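Local coordinates for protein cellulase (Bacillus sp. BG-CS10, PDB 5E09) that probably hydrolyses internal beta-1,4-glucosidic bonds of cellulose with a family 5 glycosidase barrel, joined to two further modules thought to bind carbohydrate, at residues Ala122-Leu127 and Glu168-Ala173; Ile177-Gly182 and Leu214-Leu219. One frame throughout, in Å; residues are numbered along the deposited sequence.

Interaction 1 of 2, residues Ala122-Leu127 and Glu168-Ala173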
ATOM      1  N   ALA A 122      -3.518 -10.579 -31.466  1.00 41.52           N
ATOM      2  CA  ALA A 122      -2.599  -9.977 -32.429  1.00 53.08           C
ATOM      3  C   ALA A 122      -1.722  -8.891 -31.790  1.00 48.53           C
ATOM      4  O   ALA A 122      -0.498  -8.899 -31.953  1.00 48.92           O
ATOM      5  CB  ALA A 122      -3.370  -9.408 -33.610  1.00 41.30           C
ATOM      6  N   LYS A 123      -2.351  -7.965 -31.067  1.00 44.17           N
ATOM      7  CA  LYS A 123      -1.633  -6.866 -30.416  1.00 42.88           C
ATOM      8  C   LYS A 123      -0.687  -7.376 -29.340  1.00 40.01           C
ATOM      9  O   LYS A 123       0.442  -6.919 -29.227  1.00 48.38           O
ATOM     10  CB  LYS A 123      -2.605  -5.869 -29.783  1.00 46.26           C
ATOM     11  CG  LYS A 123      -3.525  -5.170 -30.749  1.00 55.95           C
ATOM     12  CD  LYS A 123      -4.356  -4.105 -30.045  1.00 51.55           C
ATOM     13  CE  LYS A 123      -3.478  -3.003 -29.477  1.00 57.80           C
ATOM     14  NZ  LYS A 123      -4.290  -1.891 -28.901  1.00 69.07           N
ATOM     15  N   TYR A 124      -1.186  -8.307 -28.534  1.00 45.94           N
ATOM     16  CA  TYR A 124      -0.424  -8.926 -27.459  1.00 42.50           C
ATOM     17  C   TYR A 124       0.830  -9.597 -28.019  1.00 51.37           C
ATOM     18  O   TYR A 124       1.950  -9.432 -27.494  1.00 47.29           O
ATOM     19  CB  TYR A 124      -1.317  -9.931 -26.733  1.00 36.70           C
ATOM     20  CG  TYR A 124      -0.730 -10.567 -25.496  1.00 51.06           C
ATOM     21  CD1 TYR A 124      -0.660  -9.873 -24.296  1.00 39.20           C
ATOM     22  CD2 TYR A 124      -0.288 -11.886 -25.517  1.00 39.93           C
ATOM     23  CE1 TYR A 124      -0.142 -10.468 -23.155  1.00 38.43           C
ATOM     24  CE2 TYR A 124       0.230 -12.482 -24.393  1.00 34.94           C
ATOM     25  CZ  TYR A 124       0.301 -11.773 -23.215  1.00 40.56           C
ATOM     26  OH  TYR A 124       0.818 -12.380 -22.091  1.00 39.10           O
ATOM     27  N   THR A 125       0.633 -10.327 -29.111  1.00 46.39           N
ATOM     28  CA  THR A 125       1.724 -10.996 -29.807  1.00 43.70           C
ATOM     29  C   THR A 125       2.747 -10.010 -30.364  1.00 55.66           C
ATOM     30  O   THR A 125       3.950 -10.204 -30.184  1.00 51.86           O
ATOM     31  CB  THR A 125       1.197 -11.857 -30.950  1.00 41.89           C
ATOM     32  OG1 THR A 125       0.313 -12.846 -30.413  1.00 52.34           O
ATOM     33  CG2 THR A 125       2.343 -12.540 -31.670  1.00 45.32           C
ATOM     34  N   ALA A 126       2.270  -8.961 -31.033  1.00 37.64           N
ATOM     35  CA  ALA A 126       3.155  -7.927 -31.570  1.00 41.90           C
ATOM     36  C   ALA A 126       3.984  -7.265 -30.465  1.00 48.63           C
ATOM     37  O   ALA A 126       5.193  -7.028 -30.622  1.00 46.06           O
ATOM     38  CB  ALA A 126       2.345  -6.878 -32.325  1.00 47.35           C
ATOM     39  N   LEU A 127       3.324  -6.973 -29.348  1.00 36.30           N
ATOM     40  CA  LEU A 127       3.987  -6.384 -28.191  1.00 45.36           C
ATOM     41  C   LEU A 127       5.100  -7.267 -27.668  1.00 41.22           C
ATOM     42  O   LEU A 127       6.248  -6.828 -27.567  1.00 46.28           O
ATOM     43  CB  LEU A 127       2.992  -6.119 -27.059  1.00 48.61           C
ATOM     44  CG  LEU A 127       2.327  -4.749 -27.043  1.00 50.01           C
ATOM     45  CD1 LEU A 127       1.499  -4.567 -25.777  1.00 44.16           C
ATOM     46  CD2 LEU A 127       3.384  -3.664 -27.165  1.00 55.13           C
ATOM     47  N   GLU A 168      -4.776 -18.423 -19.370  1.00 38.95           N
ATOM     48  CA  GLU A 168      -3.829 -19.476 -19.725  1.00 36.83           C
ATOM     49  C   GLU A 168      -3.321 -19.307 -21.159  1.00 47.52           C
ATOM     50  O   GLU A 168      -2.151 -19.570 -21.444  1.00 43.98           O
ATOM     51  CB  GLU A 168      -4.447 -20.862 -19.541  1.00 39.13           C
ATOM     52  CG  GLU A 168      -3.465 -21.985 -19.857  1.00 47.76           C
ATOM     53  CD  GLU A 168      -3.702 -23.238 -19.028  1.00 69.17           C
ATOM     54  OE1 GLU A 168      -4.724 -23.295 -18.309  1.00 69.31           O
ATOM     55  OE2 GLU A 168      -2.858 -24.164 -19.092  1.00 65.02           O
ATOM     56  N   GLU A 169      -4.193 -18.853 -22.056  1.00 39.43           N
ATOM     57  CA  GLU A 169      -3.788 -18.629 -23.440  1.00 39.13           C
ATOM     58  C   GLU A 169      -2.826 -17.452 -23.559  1.00 39.00           C
ATOM     59  O   GLU A 169      -1.878 -17.501 -24.342  1.00 48.57           O
ATOM     60  CB  GLU A 169      -5.011 -18.404 -24.334  1.00 39.31           C
ATOM     61  CG  GLU A 169      -5.869 -19.649 -24.515  1.00 57.50           C
ATOM     62  CD  GLU A 169      -7.298 -19.330 -24.932  1.00 66.94           C
ATOM     63  OE1 GLU A 169      -7.520 -18.274 -25.563  1.00 57.43           O
ATOM     64  OE2 GLU A 169      -8.200 -20.139 -24.621  1.00 57.03           O
ATOM     65  N   LEU A 170      -3.073 -16.391 -22.795  1.00 37.39           N
ATOM     66  CA  LEU A 170      -2.159 -15.253 -22.780  1.00 42.22           C
ATOM     67  C   LEU A 170      -0.788 -15.666 -22.247  1.00 40.86           C
ATOM     68  O   LEU A 170       0.244 -15.352 -22.846  1.00 37.96           O
ATOM     69  CB  LEU A 170      -2.727 -14.114 -21.933  1.00 37.97           C
ATOM     70  CG  LEU A 170      -3.900 -13.344 -22.538  1.00 46.47           C
ATOM     71  CD1 LEU A 170      -4.353 -12.288 -21.559  1.00 53.18           C
ATOM     72  CD2 LEU A 170      -3.510 -12.713 -23.869  1.00 34.67           C
ATOM     73  N   ASN A 171      -0.792 -16.373 -21.121  1.00 33.34           N
ATOM     74  CA  ASN A 171       0.441 -16.805 -20.479  1.00 46.62           C
ATOM     75  C   ASN A 171       1.236 -17.746 -21.386  1.00 46.64           C
ATOM     76  O   ASN A 171       2.453 -17.605 -21.525  1.00 47.91           O
ATOM     77  CB  ASN A 171       0.137 -17.475 -19.133  1.00 35.33           C
ATOM     78  CG  ASN A 171      -0.171 -16.462 -18.032  1.00 42.17           C
ATOM     79  OD1 ASN A 171       0.246 -15.308 -18.109  1.00 37.06           O
ATOM     80  ND2 ASN A 171      -0.899 -16.894 -17.004  1.00 31.53           N
ATOM     81  N   THR A 172       0.532 -18.679 -22.024  1.00 50.39           N
ATOM     82  CA  THR A 172       1.146 -19.660 -22.920  1.00 49.81           C
ATOM     83  C   THR A 172       1.718 -18.999 -24.172  1.00 42.46           C
ATOM     84  O   THR A 172       2.859 -19.276 -24.574  1.00 39.40           O
ATOM     85  CB  THR A 172       0.129 -20.746 -23.328  1.00 46.59           C
ATOM     86  OG1 THR A 172      -0.320 -21.426 -22.150  1.00 43.53           O
ATOM     87  CG2 THR A 172       0.758 -21.755 -24.261  1.00 49.97           C
ATOM     88  N   ALA A 173       0.931 -18.115 -24.779  1.00 36.60           N
ATOM     89  CA  ALA A 173       1.392 -17.374 -25.953  1.00 53.33           C
ATOM     90  C   ALA A 173       2.648 -16.551 -25.636  1.00 39.84           C
ATOM     91  O   ALA A 173       3.631 -16.570 -26.381  1.00 46.72           O
ATOM     92  CB  ALA A 173       0.278 -16.469 -26.483  1.00 42.38           C
TER
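One face of the Tyr124 ring carries the CD2 methyl of Leu170, seated over the middle of the ring, while the ring also packs edge-to-face (T-shaped) with that of Trp128. Leu170 CD2 lies 3.7 Å from the ring centroid, and the line between them is only 9° off the ring normal, the geometry of a CH-pi contact. The two residues join helices 117-134 and 161-181, which belong to the outer layer of the closed eight-stranded parallel barrel, the TIM-barrel fold of glycoside hydrolase family 5. The contact is buried but small, 165 Å² over both sides, with Tyr124 and Leu170 supplying most of it.

Tyr124 reaches across because its CB points toward the second helix and its CG stands anti to the backbone N (chi1 -174°), which places the ring against Leu170. Its hydroxyl then donates to a backbone carbonyl, Tyr124 OH lying 3.1 Å from Leu170 O. The approach is far from the usual lone-pair direction: the C=O...donor angle is 106° and the hydroxyl sits above the carbonyl plane. Leu170 is thus held at two points by one side chain, its methyl by the ring face and its carbonyl by the phenol oxygen. A phenylalanine here would probably keep the methyl-on-ring packing but leave Leu170 O without its hydroxyl donor, loosening the tie between the helices.

Tyr124 also packs on Phe174, Leu102 and Ser146, and Ile110 of helix 105-110 touches Leu170. Asn171 OD1 is hydrogen-bonded to Ser146 OG. On the same helix, Thr172 OG1 donates to Glu168 O at 2.7 Å, while Thr172 N reaches that oxygen from the opposite face of its carbonyl plane.

Interaction 2 of 2, residues Ile177-Gly182 and Leu214-Leu219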
ATOM      1  N   ILE A 177       6.365 -17.035 -27.309  1.00 45.79           N
ATOM      2  CA  ILE A 177       7.012 -15.924 -28.008  1.00 37.78           C
ATOM      3  C   ILE A 177       8.423 -15.673 -27.453  1.00 45.31           C
ATOM      4  O   ILE A 177       9.416 -15.636 -28.202  1.00 41.89           O
ATOM      5  CB  ILE A 177       6.184 -14.634 -27.904  1.00 46.67           C
ATOM      6  CG1 ILE A 177       4.916 -14.745 -28.756  1.00 37.60           C
ATOM      7  CG2 ILE A 177       7.015 -13.422 -28.340  1.00 42.99           C
ATOM      8  CD1 ILE A 177       3.834 -13.753 -28.369  1.00 34.22           C
ATOM      9  N   VAL A 178       8.513 -15.527 -26.134  1.00 48.05           N
ATOM     10  CA  VAL A 178       9.802 -15.264 -25.506  1.00 49.27           C
ATOM     11  C   VAL A 178      10.806 -16.411 -25.724  1.00 54.26           C
ATOM     12  O   VAL A 178      11.950 -16.173 -26.110  1.00 45.30           O
ATOM     13  CB  VAL A 178       9.649 -15.012 -23.994  1.00 40.49           C
ATOM     14  CG1 VAL A 178      11.013 -14.850 -23.348  1.00 42.08           C
ATOM     15  CG2 VAL A 178       8.780 -13.791 -23.744  1.00 37.39           C
ATOM     16  N   ARG A 179      10.373 -17.646 -25.481  1.00 41.04           N
ATOM     17  CA  ARG A 179      11.247 -18.809 -25.615  1.00 42.37           C
ATOM     18  C   ARG A 179      11.665 -19.072 -27.069  1.00 43.30           C
ATOM     19  O   ARG A 179      12.760 -19.572 -27.324  1.00 54.92           O
ATOM     20  CB  ARG A 179      10.568 -20.051 -25.029  1.00 40.69           C
ATOM     21  CG  ARG A 179      10.398 -20.009 -23.513  1.00 38.78           C
ATOM     22  CD  ARG A 179      11.711 -20.321 -22.803  1.00 46.43           C
ATOM     23  NE  ARG A 179      11.590 -20.285 -21.346  1.00 45.00           N
ATOM     24  CZ  ARG A 179      11.963 -19.253 -20.591  1.00 44.95           C
ATOM     25  NH1 ARG A 179      12.486 -18.169 -21.154  1.00 38.99           N
ATOM     26  NH2 ARG A 179      11.823 -19.306 -19.274  1.00 35.76           N
ATOM     27  N   GLU A 180      10.808 -18.729 -28.023  1.00 42.49           N
ATOM     28  CA  GLU A 180      11.171 -18.873 -29.431  1.00 52.42           C
ATOM     29  C   GLU A 180      12.093 -17.750 -29.890  1.00 51.94           C
ATOM     30  O   GLU A 180      12.807 -17.901 -30.880  1.00 46.08           O
ATOM     31  CB  GLU A 180       9.923 -18.926 -30.314  1.00 47.48           C
ATOM     32  CG  GLU A 180       9.180 -20.251 -30.208  1.00 76.92           C
ATOM     33  CD  GLU A 180       7.781 -20.197 -30.787  1.00 80.57           C
ATOM     34  OE1 GLU A 180       7.405 -19.150 -31.365  1.00 72.23           O
ATOM     35  OE2 GLU A 180       7.055 -21.206 -30.648  1.00 75.52           O
ATOM     36  N   SER A 181      12.082 -16.630 -29.172  1.00 52.80           N
ATOM     37  CA  SER A 181      12.963 -15.511 -29.515  1.00 52.36           C
ATOM     38  C   SER A 181      14.461 -15.864 -29.482  1.00 52.69           C
ATOM     39  O   SER A 181      15.263 -15.255 -30.189  1.00 64.55           O
ATOM     40  CB  SER A 181      12.701 -14.332 -28.579  1.00 49.70           C
ATOM     41  OG  SER A 181      13.455 -13.203 -28.978  1.00 82.12           O
ATOM     42  N   GLY A 182      14.839 -16.837 -28.660  1.00 54.61           N
ATOM     43  CA  GLY A 182      16.235 -17.235 -28.550  1.00 74.32           C
ATOM     44  C   GLY A 182      17.132 -16.222 -27.849  1.00 76.47           C
ATOM     45  O   GLY A 182      16.650 -15.246 -27.273  1.00 64.40           O
ATOM     46  N   LEU A 214       3.613 -25.666 -18.816  1.00 53.42           N
ATOM     47  CA  LEU A 214       4.760 -25.071 -19.503  1.00 46.98           C
ATOM     48  C   LEU A 214       6.054 -25.861 -19.279  1.00 49.50           C
ATOM     49  O   LEU A 214       6.967 -25.802 -20.107  1.00 44.16           O
ATOM     50  CB  LEU A 214       4.941 -23.620 -19.063  1.00 42.59           C
ATOM     51  CG  LEU A 214       3.736 -22.744 -19.415  1.00 47.63           C
ATOM     52  CD1 LEU A 214       3.969 -21.294 -19.036  1.00 46.83           C
ATOM     53  CD2 LEU A 214       3.415 -22.871 -20.898  1.00 43.32           C
ATOM     54  N   ASN A 215       6.119 -26.592 -18.167  1.00 43.57           N
ATOM     55  CA  ASN A 215       7.237 -27.498 -17.871  1.00 60.58           C
ATOM     56  C   ASN A 215       8.608 -26.838 -18.018  1.00 54.18           C
ATOM     57  O   ASN A 215       9.487 -27.361 -18.700  1.00 52.72           O
ATOM     58  CB  ASN A 215       7.161 -28.736 -18.774  1.00 56.89           C
ATOM     59  CG  ASN A 215       7.944 -29.916 -18.220  1.00 56.24           C
ATOM     60  OD1 ASN A 215       8.239 -29.977 -17.026  1.00 66.21           O
ATOM     61  ND2 ASN A 215       8.279 -30.864 -19.087  1.00 51.51           N
ATOM     62  N   ASP A 216       8.778 -25.687 -17.375  1.00 51.11           N
ATOM     63  CA  ASP A 216       9.972 -24.867 -17.540  1.00 43.83           C
ATOM     64  C   ASP A 216      10.564 -24.545 -16.168  1.00 49.65           C
ATOM     65  O   ASP A 216       9.832 -24.181 -15.248  1.00 53.00           O
ATOM     66  CB  ASP A 216       9.623 -23.584 -18.307  1.00 41.38           C
ATOM     67  CG  ASP A 216      10.845 -22.781 -18.711  1.00 43.11           C
ATOM     68  OD1 ASP A 216      11.473 -22.168 -17.827  1.00 50.05           O
ATOM     69  OD2 ASP A 216      11.165 -22.739 -19.920  1.00 51.88           O
ATOM     70  N   PRO A 217      11.893 -24.680 -16.025  1.00 57.34           N
ATOM     71  CA  PRO A 217      12.537 -24.464 -14.723  1.00 46.05           C
ATOM     72  C   PRO A 217      12.623 -22.991 -14.325  1.00 52.30           C
ATOM     73  O   PRO A 217      12.830 -22.692 -13.151  1.00 54.98           O
ATOM     74  CB  PRO A 217      13.936 -25.039 -14.936  1.00 43.01           C
ATOM     75  CG  PRO A 217      14.203 -24.783 -16.384  1.00 42.24           C
ATOM     76  CD  PRO A 217      12.879 -25.002 -17.075  1.00 42.75           C
ATOM     77  N   ASN A 218      12.461 -22.090 -15.290  1.00 44.92           N
ATOM     78  CA  ASN A 218      12.694 -20.668 -15.051  1.00 47.56           C
ATOM     79  C   ASN A 218      11.419 -19.836 -15.000  1.00 51.59           C
ATOM     80  O   ASN A 218      11.290 -18.833 -15.700  1.00 46.77           O
ATOM     81  CB  ASN A 218      13.632 -20.121 -16.126  1.00 59.77           C
ATOM     82  CG  ASN A 218      15.038 -20.703 -16.021  1.00 58.24           C
ATOM     83  OD1 ASN A 218      15.649 -20.695 -14.951  1.00 49.94           O
ATOM     84  ND2 ASN A 218      15.543 -21.233 -17.128  1.00 46.54           N
ATOM     85  N   LEU A 219      10.482 -20.255 -14.156  1.00 56.72           N
ATOM     86  CA  LEU A 219       9.189 -19.594 -14.053  1.00 43.14           C
ATOM     87  C   LEU A 219       8.929 -19.130 -12.620  1.00 41.89           C
ATOM     88  O   LEU A 219       9.315 -19.793 -11.659  1.00 36.52           O
ATOM     89  CB  LEU A 219       8.072 -20.532 -14.527  1.00 43.11           C
ATOM     90  CG  LEU A 219       8.082 -20.964 -16.002  1.00 47.53           C
ATOM     91  CD1 LEU A 219       6.928 -21.910 -16.300  1.00 46.50           C
ATOM     92  CD2 LEU A 219       8.034 -19.771 -16.938  1.00 33.43           C
TER
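Arg179 and Asp216 meet through a salt bridge in which the guanidinium grips the carboxylate side-on, one nitrogen to each oxygen. Arg179 NE lies 2.9 Å from Asp216 OD2 with an N-H...O angle of 158°, and Arg179 NH2 lies 3.2 Å from Asp216 OD1. The pairing is not coplanar: the two flat groups are turned 31° apart, and both oxygens are met from above the carboxylate plane. A bend at chi2 (-77°) in the arginine chain brings its guanidinium edge round to the acid.

Among the other hydrogen bonds, Asp216 OD1 also accepts from Asn218 N at 2.7 Å, on its anti side. This closes an Asx turn in the loop that leads from helix 201-214 into strand 219-225 of the TIM barrel, so the arginine on helix 161-181 grips a carboxylate that also holds the backbone N of Asn218. Tyr175 OH is hydrogen-bonded to Asp216 OD2, and Arg188 O accepts from Arg179 NH2, giving both charged groups partners beyond the pair.

The remaining contacts of the guanidinium are looser. Asn218 CB approaches to 3.7 Å from Arg179 NH2, and Asn218 O lies at the guanidinium edge, near its plane. Leu190 of strand 190-193 touches Arg179 and Leu219, while Leu219 CD2 comes obliquely to within 4.5 Å of Arg179 NH2.

Helix 161-181 runs through both contacts, whose centres are 13 Å apart on the same side of the chain's centre. They follow in series: interaction 1 closes at Ala173, before interaction 2 opens at Ile177. Interaction 1 ties this helix back to helix 117-134, and interaction 2 ties it forward to the loop entering barrel strand 219-225, so successive parts of the barrel's outer layer are linked through one helix. The two sites also touch: Ile177 CD1 packs 3.8 Å from Thr125 CA, and Leu214 CD2 lies 4.2 Å from Thr172 OG1. Both belong to the family 5 barrel, and neither involves the carbohydrate-binding modules.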